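Local coordinates for protein CT263 (Chlamydia trachomatis, PDB 4QAS) that probably hydrolyses the N-glycosidic bond of futalosine-type nucleosides, as an MTAN-like nucleosidase of the futalosine route to menaquinone, at residues Y69-A80 against C156-Y167; T90-E98 against L137-A148. The protein carries 1 engineered substitution. All coordinates share one frame; numbering follows the deposited sequence.

Contact 1 pairs two parallel strands, 71-80 and 158-167, close to the centre of the chain, and contact 2 is nested inside the loop that this pairing closes. Their centres lie about 7 Å apart, and the two meet directly. The key joint is a salt bridge in which Lys-162 NZ of contact 1 reaches Asp-141 OD2 of contact 2 at 2.7 Å. Strand 90-99 runs antiparallel beside 158-167, and strand 139-141 runs antiparallel beside 71-80, so both contacts reach the same sheet. The engineered Asn-166 stands in contact 1 where MTAN-type nucleosidases are expected to have their active site.

Contact 1 (Y69-A80 against C156-Y167); sequences YDLWINAGFAGA and CPCSMIKVSSNY. Engineered in segment 156-167: Asn-166 (natural residue Asp).
A lysine amine buried between two parallel strands is the unusual feature here: Lys-162 NZ donates to Asn-74 OD1 at 2.9 Å, reaching it from above the amide carbonyl plane. The lysine chain bends at its second torsion (chi2 -77°), which turns it across the sheet face toward Asn-74, while CG of Asn-74, anti to its backbone N (chi1 170°), brings the amide to meet it. Asp-141 supplies the balancing charge through a salt bridge, and a water links NZ to Phe-77 O. A short polar amide suits position 74 because its two ends do different work, OD1 accepting from the lysine and ND2 donating to Ile-12 O and to a water that also meets Ala-75 O. Gly-76, with no side chain, lies directly beside the lysine's end, its C and O packing against CD.

Regular backbone bonds join the strands from Trp-72 to Ala-78. The register then slips by one residue at Ser-165 before Ala-80 N bonds to Asn-166 O at 2.7 Å. On one face Ile-73 CG2 meets Ile-161 CD1 at 3.9 Å, and farther along Phe-77 CD1 rests against Val-163 CG1, the two side chains lying side by side. At the start of the strands Cys-156 SG sits 3.4 Å from Trp-72 CD1, an oblique sulfur-aromatic contact that suits a small, polarisable thiol. Near the other end the engineered Asn-166, natively Asp, accepts from Ser-165 OG at 2.8 Å through OD1, and its ND2 donates to Tyr-167 O from well above that carbonyl's plane.

Helix 144-153 packs on the face of Trp-72, Asn-74 and Cys-158, with Ile-147 and Ala-151 against the indole. The pair has strand neighbours on both outer edges, 7-13 beside 71-80 and 90-99 beside 158-167.

Contact 2 (T90-E98 against L137-A148); sequences TYTITSVKE and LQLVDMEGFFIA
Val-96 and Phe-145 form the tight part of this contact, where strand 95-98 crosses the start of helix 144-148 at 111° with the axes 7.7 Å apart. Both methyls of the branched Val-96 are used: CG2 lies against the Phe-145 backbone and 3.9 Å from Phe-145 CB, while CG1 touches Ala-148 CB. Gly-144 and Ala-148 let the helix come close. The Phe-145 ring, swung out with CG anti to the backbone N (chi1 -176°), presents its edge to Val-96 O and takes Glu-98 CB over one face, a CH-pi contact 4.0 Å from the centroid.

Beyond that methylene the contact turns watery. A bend at chi2 (76°) lets Glu-98 cover the ring while its carboxylate reaches solvent. OE1 packs 3.5 Å from Phe-145 CB; a water 2.8 Å from Glu-98 OE1 also meets Met-142 O, in the turn before the helix, and accepts from Phe-146 N, and a second joins OE2 to Met-142 O. Lys-97 NZ, 4.2 Å from Leu-137 CD2, makes another loose edge. A separate apolar patch lies apart from the helix, where Leu-139 CD1 reaches both Tyr-91 CD1 (3.9 Å) and Ile-93 CD1 (4.0 Å).

Asp-141 OD2, salt-bridged to Lys-162 of strand 158-167, also caps the helix start through a weak bond from Gly-144 N; Ser-124 binds both Asp-141 OD1 and Phe-145 N. Strands 119-124 and 106-110 flank strand 90-99, while Met-160 packs against Ile-93 and Val-96.

Contact 1 (Y69-A80 against C156-Y167)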
loop_
_atom_site.group_PDB
_atom_site.type_symbol
_atom_site.label_atom_id
_atom_site.label_comp_id
_atom_site.label_asym_id
_atom_site.label_seq_id
_atom_site.Cartn_x
_atom_site.Cartn_y
_atom_site.Cartn_z
ATOM N N TYR A 69 16.816 -15.613 1.485
ATOM C CA TYR A 69 16.154 -14.478 0.865
ATOM C C TYR A 69 17.065 -13.831 -0.179
ATOM O O TYR A 69 18.277 -14.018 -0.179
ATOM C CB TYR A 69 15.740 -13.464 1.935
ATOM C CG TYR A 69 14.657 -14.001 2.850
ATOM C CD1 TYR A 69 13.324 -14.004 2.454
ATOM C CD2 TYR A 69 14.971 -14.543 4.091
ATOM C CE1 TYR A 69 12.331 -14.507 3.286
ATOM C CE2 TYR A 69 13.985 -15.047 4.922
ATOM C CZ TYR A 69 12.676 -15.042 4.508
ATOM O OH TYR A 69 11.688 -15.540 5.329
ATOM N N ASP A 70 16.455 -13.047 -1.063
ATOM C CA ASP A 70 17.184 -12.274 -2.068
ATOM C C ASP A 70 17.446 -10.840 -1.652
ATOM O O ASP A 70 18.343 -10.204 -2.207
ATOM C CB ASP A 70 16.378 -12.269 -3.357
ATOM C CG ASP A 70 16.228 -13.666 -3.918
ATOM O OD1 ASP A 70 17.253 -14.252 -4.291
ATOM O OD2 ASP A 70 15.109 -14.210 -3.955
ATOM N N LEU A 71 16.705 -10.336 -0.686
ATOM C CA LEU A 71 16.856 -8.979 -0.191
ATOM C C LEU A 71 16.208 -8.935 1.174
ATOM O O LEU A 71 15.150 -9.546 1.376
ATOM C CB LEU A 71 16.149 -7.977 -1.115
ATOM C CG LEU A 71 16.185 -6.502 -0.700
ATOM C CD1 LEU A 71 17.602 -5.934 -0.622
ATOM C CD2 LEU A 71 15.366 -5.682 -1.682
ATOM N N TRP A 72 16.843 -8.223 2.097
ATOM C CA TRP A 72 16.212 -7.806 3.339
ATOM C C TRP A 72 15.956 -6.301 3.287
ATOM O O TRP A 72 16.818 -5.539 2.837
ATOM C CB TRP A 72 17.126 -8.053 4.540
ATOM C CG TRP A 72 17.485 -9.457 4.902
ATOM C CD1 TRP A 72 17.251 -10.596 4.189
ATOM C CD2 TRP A 72 18.179 -9.857 6.080
ATOM N NE1 TRP A 72 17.745 -11.682 4.871
ATOM C CE2 TRP A 72 18.325 -11.251 6.036
ATOM C CE3 TRP A 72 18.667 -9.153 7.188
ATOM C CZ2 TRP A 72 18.962 -11.967 7.046
ATOM C CZ3 TRP A 72 19.302 -9.859 8.192
ATOM C CH2 TRP A 72 19.444 -11.254 8.119
ATOM N N ILE A 73 14.807 -5.859 3.789
ATOM C CA ILE A 73 14.527 -4.451 4.029
ATOM C C ILE A 73 14.195 -4.288 5.496
ATOM O O ILE A 73 13.216 -4.880 5.987
ATOM C CB ILE A 73 13.378 -3.937 3.152
ATOM C CG1 ILE A 73 13.726 -4.094 1.671
ATOM C CG2 ILE A 73 13.098 -2.475 3.491
ATOM C CD1 ILE A 73 12.623 -3.662 0.733
ATOM N N ASN A 74 14.997 -3.486 6.196
ATOM C CA ASN A 74 14.649 -3.060 7.543
ATOM C C ASN A 74 13.928 -1.739 7.422
ATOM O O ASN A 74 14.512 -0.755 6.962
ATOM C CB ASN A 74 15.924 -2.901 8.363
ATOM C CG ASN A 74 15.695 -2.246 9.693
ATOM O OD1 ASN A 74 16.544 -1.448 10.141
ATOM N ND2 ASN A 74 14.592 -2.570 10.361
ATOM N N ALA A 75 12.675 -1.709 7.805
ATOM C CA ALA A 75 11.906 -0.482 7.812
ATOM C C ALA A 75 11.599 -0.128 9.252
ATOM O O ALA A 75 11.241 -0.994 10.048
ATOM C CB ALA A 75 10.613 -0.669 7.040
ATOM N N GLY A 76 11.765 1.150 9.615
ATOM C CA GLY A 76 11.477 1.504 10.992
ATOM C C GLY A 76 11.470 3.000 11.228
ATOM O O GLY A 76 11.656 3.806 10.316
ATOM N N PHE A 77 11.171 3.334 12.472
ATOM C CA PHE A 77 11.204 4.708 12.959
ATOM C C PHE A 77 12.634 5.089 13.332
ATOM O O PHE A 77 13.414 4.269 13.795
ATOM C CB PHE A 77 10.352 4.850 14.226
ATOM C CG PHE A 77 8.914 4.366 14.106
ATOM C CD1 PHE A 77 8.271 4.244 12.886
ATOM C CD2 PHE A 77 8.205 4.074 15.249
ATOM C CE1 PHE A 77 6.948 3.799 12.818
ATOM C CE2 PHE A 77 6.876 3.640 15.173
ATOM C CZ PHE A 77 6.265 3.513 13.980
ATOM N N ALA A 78 12.968 6.367 13.166
ATOM C CA ALA A 78 14.250 6.862 13.628
ATOM C C ALA A 78 14.094 8.277 14.157
ATOM O O ALA A 78 13.450 9.112 13.526
ATOM C CB ALA A 78 15.322 6.835 12.522
ATOM N N GLY A 79 14.743 8.531 15.282
ATOM C CA GLY A 79 14.832 9.889 15.789
ATOM C C GLY A 79 15.682 10.762 14.889
ATOM O O GLY A 79 16.626 10.305 14.254
ATOM N N ALA A 80 15.368 12.058 14.855
ATOM C CA ALA A 80 16.163 13.047 14.137
ATOM C C ALA A 80 16.982 13.842 15.138
ATOM O O ALA A 80 16.420 14.516 16.020
ATOM C CB ALA A 80 15.248 13.976 13.357
ATOM N N CYS A 156 23.358 -11.579 2.014
ATOM C CA CYS A 156 22.129 -11.087 1.445
ATOM C C CYS A 156 22.172 -9.575 1.436
ATOM O O CYS A 156 22.400 -8.964 2.501
ATOM C CB CYS A 156 20.973 -11.566 2.301
ATOM S SG CYS A 156 19.391 -11.211 1.595
ATOM N N PRO A 157 21.857 -8.903 0.324
ATOM C CA PRO A 157 21.809 -7.439 0.365
ATOM C C PRO A 157 20.754 -6.955 1.356
ATOM O O PRO A 157 19.722 -7.595 1.574
ATOM C CB PRO A 157 21.432 -7.044 -1.071
ATOM C CG PRO A 157 21.560 -8.265 -1.893
ATOM C CD PRO A 157 21.458 -9.441 -0.988
ATOM N N CYS A 158 21.030 -5.809 1.985
ATOM C CA CYS A 158 20.159 -5.209 2.988
ATOM C C CYS A 158 19.935 -3.744 2.666
ATOM O O CYS A 158 20.903 -3.012 2.400
ATOM C CB CYS A 158 20.795 -5.305 4.382
ATOM S SG CYS A 158 19.743 -4.815 5.750
ATOM N N SER A 159 18.678 -3.328 2.670
ATOM C CA SER A 159 18.296 -1.941 2.488
ATOM C C SER A 159 17.500 -1.501 3.694
ATOM O O SER A 159 16.963 -2.320 4.430
ATOM C CB SER A 159 17.447 -1.756 1.229
ATOM O OG SER A 159 18.134 -2.097 0.070
ATOM N N MET A 160 17.460 -0.196 3.917
ATOM C CA MET A 160 16.787 0.380 5.064
ATOM C C MET A 160 15.931 1.549 4.652
ATOM O O MET A 160 16.348 2.377 3.857
ATOM C CB MET A 160 17.791 0.927 6.046
ATOM C CG MET A 160 18.310 -0.079 6.970
ATOM S SD MET A 160 19.472 0.624 8.084
ATOM C CE MET A 160 20.334 -0.849 8.612
ATOM N N ILE A 161 14.740 1.580 5.204
ATOM C CA ILE A 161 13.806 2.698 5.114
ATOM C C ILE A 161 13.612 3.180 6.543
ATOM O O ILE A 161 13.230 2.397 7.415
ATOM C CB ILE A 161 12.447 2.256 4.560
ATOM C CG1 ILE A 161 12.597 1.674 3.159
ATOM C CG2 ILE A 161 11.487 3.430 4.533
ATOM C CD1 ILE A 161 11.364 0.921 2.652
ATOM N N LYS A 162 13.876 4.458 6.784
ATOM C CA LYS A 162 13.683 5.031 8.105
ATOM C C LYS A 162 12.854 6.295 7.967
ATOM O O LYS A 162 13.184 7.167 7.173
ATOM C CB LYS A 162 15.013 5.326 8.795
ATOM C CG LYS A 162 15.848 4.065 9.027
ATOM C CD LYS A 162 15.373 3.216 10.203
ATOM C CE LYS A 162 15.879 1.764 10.103
ATOM N NZ LYS A 162 15.715 1.004 11.353
ATOM N N VAL A 163 11.797 6.381 8.771
ATOM C CA VAL A 163 10.945 7.570 8.808
ATOM C C VAL A 163 11.267 8.345 10.076
ATOM O O VAL A 163 11.353 7.768 11.154
ATOM C CB VAL A 163 9.451 7.218 8.707
ATOM C CG1 VAL A 163 8.982 6.380 9.842
ATOM C CG2 VAL A 163 8.614 8.490 8.600
ATOM N N SER A 164 11.496 9.646 9.925
ATOM C CA SER A 164 11.817 10.498 11.074
ATOM C C SER A 164 10.611 10.615 11.999
ATOM O O SER A 164 9.535 11.089 11.599
ATOM C CB SER A 164 12.284 11.853 10.582
ATOM O OG SER A 164 11.391 12.350 9.629
ATOM N N SER A 165 10.774 10.134 13.231
ATOM C CA SER A 165 9.663 9.921 14.131
ATOM C C SER A 165 9.548 10.934 15.250
ATOM O O SER A 165 8.487 11.014 15.866
ATOM C CB SER A 165 9.743 8.515 14.725
ATOM O OG SER A 165 10.953 8.289 15.409
ATOM N N ASN A 166 10.610 11.679 15.533
ATOM C CA ASN A 166 10.672 12.579 16.675
ATOM C C ASN A 166 12.047 13.203 16.681
ATOM O O ASN A 166 12.990 12.658 16.091
ATOM C CB ASN A 166 10.472 11.831 17.984
ATOM C CG ASN A 166 11.564 10.799 18.255
ATOM O OD1 ASN A 166 11.538 9.693 17.702
ATOM N ND2 ASN A 166 12.515 11.131 19.119
ATOM N N TYR A 167 12.160 14.366 17.324
ATOM C CA TYR A 167 13.456 14.934 17.633
ATOM C C TYR A 167 13.985 14.303 18.916
ATOM O O TYR A 167 13.222 13.897 19.797
ATOM C CB TYR A 167 13.397 16.474 17.726
ATOM C CG TYR A 167 13.099 17.043 16.368
ATOM C CD1 TYR A 167 14.022 16.880 15.332
ATOM C CD2 TYR A 167 11.897 17.673 16.085
ATOM C CE1 TYR A 167 13.761 17.329 14.065
ATOM C CE2 TYR A 167 11.615 18.122 14.800
ATOM C CZ TYR A 167 12.553 17.931 13.791
ATOM O OH TYR A 167 12.234 18.362 12.519
HETATM O O HOH W 1 13.197 -1.080 12.284
HETATM O O HOH W 2 13.807 1.639 13.610
#

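Contact 2 (T90-E98 against L137-A148)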
loop_
_atom_site.group_PDB
_atom_site.type_symbol
_atom_site.label_atom_id
_atom_site.label_comp_id
_atom_site.label_asym_id
_atom_site.label_seq_id
_atom_site.Cartn_x
_atom_site.Cartn_y
_atom_site.Cartn_z
ATOM N N THR A 90 10.420 10.055 4.979
ATOM C CA THR A 90 10.987 8.741 4.761
ATOM C C THR A 90 12.308 8.871 4.024
ATOM O O THR A 90 12.379 9.543 2.993
ATOM C CB THR A 90 10.000 7.919 3.944
ATOM O OG1 THR A 90 8.707 8.032 4.558
ATOM C CG2 THR A 90 10.465 6.487 3.859
ATOM N N TYR A 91 13.341 8.234 4.552
ATOM C CA TYR A 91 14.666 8.219 3.964
ATOM C C TYR A 91 15.082 6.785 3.705
ATOM O O TYR A 91 14.599 5.852 4.343
ATOM C CB TYR A 91 15.683 8.827 4.928
ATOM C CG TYR A 91 15.492 10.281 5.189
ATOM C CD1 TYR A 91 14.673 10.738 6.207
ATOM C CD2 TYR A 91 16.177 11.230 4.433
ATOM C CE1 TYR A 91 14.531 12.078 6.462
ATOM C CE2 TYR A 91 16.048 12.583 4.689
ATOM C CZ TYR A 91 15.211 13.010 5.705
ATOM O OH TYR A 91 15.039 14.352 6.008
ATOM N N THR A 92 16.009 6.651 2.766
ATOM C CA THR A 92 16.791 5.435 2.636
ATOM C C THR A 92 18.189 5.681 3.172
ATOM O O THR A 92 18.699 6.792 3.106
ATOM C CB THR A 92 16.804 4.916 1.188
ATOM O OG1 THR A 92 17.397 3.602 1.190
ATOM C CG2 THR A 92 17.506 5.839 0.232
ATOM N N ILE A 93 18.789 4.654 3.730
ATOM C CA ILE A 93 20.068 4.776 4.443
ATOM C C ILE A 93 21.235 4.377 3.553
ATOM O O ILE A 93 21.188 3.359 2.840
ATOM C CB ILE A 93 20.011 3.931 5.719
ATOM C CG1 ILE A 93 18.810 4.339 6.567
ATOM C CG2 ILE A 93 21.319 4.004 6.471
ATOM C CD1 ILE A 93 18.750 5.841 6.920
ATOM N N THR A 94 22.308 5.171 3.597
ATOM C CA THR A 94 23.518 4.858 2.850
ATOM C C THR A 94 24.499 4.071 3.692
ATOM O O THR A 94 25.144 3.150 3.186
ATOM C CB THR A 94 24.158 6.156 2.357
ATOM O OG1 THR A 94 24.391 7.029 3.468
ATOM C CG2 THR A 94 23.219 6.852 1.376
ATOM N N SER A 95 24.667 4.439 4.953
ATOM C CA SER A 95 25.496 3.678 5.872
ATOM C C SER A 95 24.892 3.782 7.259
ATOM O O SER A 95 24.200 4.746 7.592
ATOM C CB SER A 95 26.957 4.136 5.858
ATOM O OG SER A 95 27.079 5.361 6.532
ATOM N N VAL A 96 25.147 2.750 8.050
ATOM C CA VAL A 96 24.684 2.677 9.418
ATOM C C VAL A 96 25.888 2.436 10.324
ATOM O O VAL A 96 26.747 1.585 10.025
ATOM C CB VAL A 96 23.600 1.599 9.583
ATOM C CG1 VAL A 96 24.089 0.225 9.129
ATOM C CG2 VAL A 96 23.079 1.592 10.997
ATOM N N LYS A 97 25.960 3.189 11.404
ATOM C CA LYS A 97 27.029 3.090 12.394
ATOM C C LYS A 97 26.413 2.611 13.694
ATOM O O LYS A 97 25.407 3.172 14.135
ATOM C CB LYS A 97 27.603 4.482 12.702
ATOM C CG LYS A 97 28.402 5.179 11.623
ATOM C CD LYS A 97 29.038 6.467 12.180
ATOM C CE LYS A 97 27.988 7.461 12.680
ATOM N NZ LYS A 97 28.564 8.740 13.185
ATOM N N GLU A 98 27.016 1.614 14.337
ATOM C CA GLU A 98 26.730 1.339 15.741
ATOM C C GLU A 98 27.683 2.188 16.558
ATOM O O GLU A 98 28.896 2.222 16.281
ATOM C CB GLU A 98 26.926 -0.134 16.079
ATOM C CG GLU A 98 26.583 -0.505 17.539
ATOM C CD GLU A 98 25.077 -0.574 17.817
ATOM O OE1 GLU A 98 24.323 -1.024 16.933
ATOM O OE2 GLU A 98 24.638 -0.186 18.923
ATOM N N LEU A 137 25.270 13.717 13.893
ATOM C CA LEU A 137 24.273 12.668 13.754
ATOM C C LEU A 137 23.132 13.158 12.876
ATOM O O LEU A 137 22.836 14.359 12.812
ATOM C CB LEU A 137 23.718 12.232 15.115
ATOM C CG LEU A 137 24.730 11.699 16.136
ATOM C CD1 LEU A 137 24.011 11.232 17.403
ATOM C CD2 LEU A 137 25.573 10.566 15.556
ATOM N N GLN A 138 22.514 12.210 12.174
ATOM C CA GLN A 138 21.349 12.501 11.364
ATOM C C GLN A 138 20.184 11.734 11.973
ATOM O O GLN A 138 19.509 12.227 12.882
ATOM C CB GLN A 138 21.595 12.172 9.876
ATOM C CG GLN A 138 22.565 13.159 9.210
ATOM C CD GLN A 138 22.913 12.857 7.749
ATOM O OE1 GLN A 138 22.272 12.055 7.075
ATOM N NE2 GLN A 138 23.943 13.530 7.257
ATOM N N LEU A 139 19.897 10.544 11.471
ATOM C CA LEU A 139 18.874 9.685 12.027
ATOM C C LEU A 139 19.473 8.710 13.038
ATOM O O LEU A 139 20.614 8.265 12.890
ATOM C CB LEU A 139 18.181 8.906 10.904
ATOM C CG LEU A 139 17.463 9.777 9.878
ATOM C CD1 LEU A 139 16.928 8.884 8.757
ATOM C CD2 LEU A 139 16.311 10.514 10.570
ATOM N N VAL A 140 18.690 8.371 14.051
ATOM C CA VAL A 140 19.154 7.530 15.144
ATOM C C VAL A 140 18.086 6.495 15.446
ATOM O O VAL A 140 16.926 6.847 15.684
ATOM C CB VAL A 140 19.448 8.343 16.413
ATOM C CG1 VAL A 140 19.954 7.402 17.512
ATOM C CG2 VAL A 140 20.441 9.444 16.120
ATOM N N ASP A 141 18.457 5.222 15.465
ATOM C CA ASP A 141 17.518 4.155 15.776
ATOM C C ASP A 141 18.201 3.238 16.785
ATOM O O ASP A 141 19.229 3.562 17.385
ATOM C CB ASP A 141 17.039 3.398 14.528
ATOM C CG ASP A 141 18.089 2.433 13.974
ATOM O OD1 ASP A 141 19.291 2.552 14.315
ATOM O OD2 ASP A 141 17.708 1.524 13.172
ATOM N N MET A 142 17.659 2.035 16.945
ATOM C CA MET A 142 18.267 1.022 17.793
ATOM C C MET A 142 18.778 -0.197 17.035
ATOM O O MET A 142 19.854 -0.698 17.358
ATOM C CB MET A 142 17.259 0.567 18.856
ATOM C CG MET A 142 16.860 1.689 19.819
ATOM S SD MET A 142 15.579 1.244 21.013
ATOM C CE MET A 142 16.251 -0.293 21.658
ATOM N N GLU A 143 18.031 -0.709 16.053
ATOM C CA GLU A 143 18.291 -2.037 15.509
ATOM C C GLU A 143 18.974 -2.067 14.149
ATOM O O GLU A 143 19.370 -3.148 13.714
ATOM C CB GLU A 143 16.967 -2.824 15.398
ATOM C CG GLU A 143 16.262 -3.053 16.714
ATOM C CD GLU A 143 17.063 -3.903 17.682
ATOM O OE1 GLU A 143 18.027 -4.565 17.248
ATOM O OE2 GLU A 143 16.742 -3.897 18.893
ATOM N N GLY A 144 19.141 -0.936 13.477
ATOM C CA GLY A 144 19.611 -0.964 12.102
ATOM C C GLY A 144 20.969 -1.612 11.921
ATOM O O GLY A 144 21.157 -2.443 11.032
ATOM N N PHE A 145 21.949 -1.244 12.749
ATOM C CA PHE A 145 23.264 -1.831 12.543
ATOM C C PHE A 145 23.228 -3.339 12.775
ATOM O O PHE A 145 23.781 -4.113 11.996
ATOM C CB PHE A 145 24.347 -1.213 13.418
ATOM C CG PHE A 145 25.692 -1.781 13.102
ATOM C CD1 PHE A 145 26.120 -2.941 13.708
ATOM C CD2 PHE A 145 26.506 -1.207 12.135
ATOM C CE1 PHE A 145 27.307 -3.501 13.381
ATOM C CE2 PHE A 145 27.714 -1.740 11.816
ATOM C CZ PHE A 145 28.135 -2.903 12.444
ATOM N N PHE A 146 22.582 -3.769 13.872
ATOM C CA PHE A 146 22.438 -5.187 14.155
ATOM C C PHE A 146 21.896 -5.939 12.948
ATOM O O PHE A 146 22.424 -6.988 12.577
ATOM C CB PHE A 146 21.514 -5.355 15.365
ATOM C CG PHE A 146 21.093 -6.774 15.616
ATOM C CD1 PHE A 146 22.035 -7.710 15.968
ATOM C CD2 PHE A 146 19.765 -7.173 15.489
ATOM C CE1 PHE A 146 21.699 -9.028 16.207
ATOM C CE2 PHE A 146 19.413 -8.503 15.726
ATOM C CZ PHE A 146 20.389 -9.428 16.083
ATOM N N ILE A 147 20.866 -5.389 12.302
ATOM C CA ILE A 147 20.244 -6.086 11.184
ATOM C C ILE A 147 21.196 -6.136 9.996
ATOM O O ILE A 147 21.335 -7.172 9.348
ATOM C CB ILE A 147 18.911 -5.410 10.820
ATOM C CG1 ILE A 147 17.925 -5.548 11.985
ATOM C CG2 ILE A 147 18.335 -6.030 9.546
ATOM C CD1 ILE A 147 16.717 -4.634 11.895
ATOM N N ALA A 148 21.824 -4.998 9.664
ATOM C CA ALA A 148 22.748 -4.979 8.529
ATOM C C ALA A 148 23.895 -5.952 8.742
ATOM O O ALA A 148 24.357 -6.611 7.799
ATOM C CB ALA A 148 23.313 -3.582 8.316
HETATM O O HOH W 3 21.875 -2.108 16.193
HETATM O O HOH W 4 21.984 -0.646 19.355
#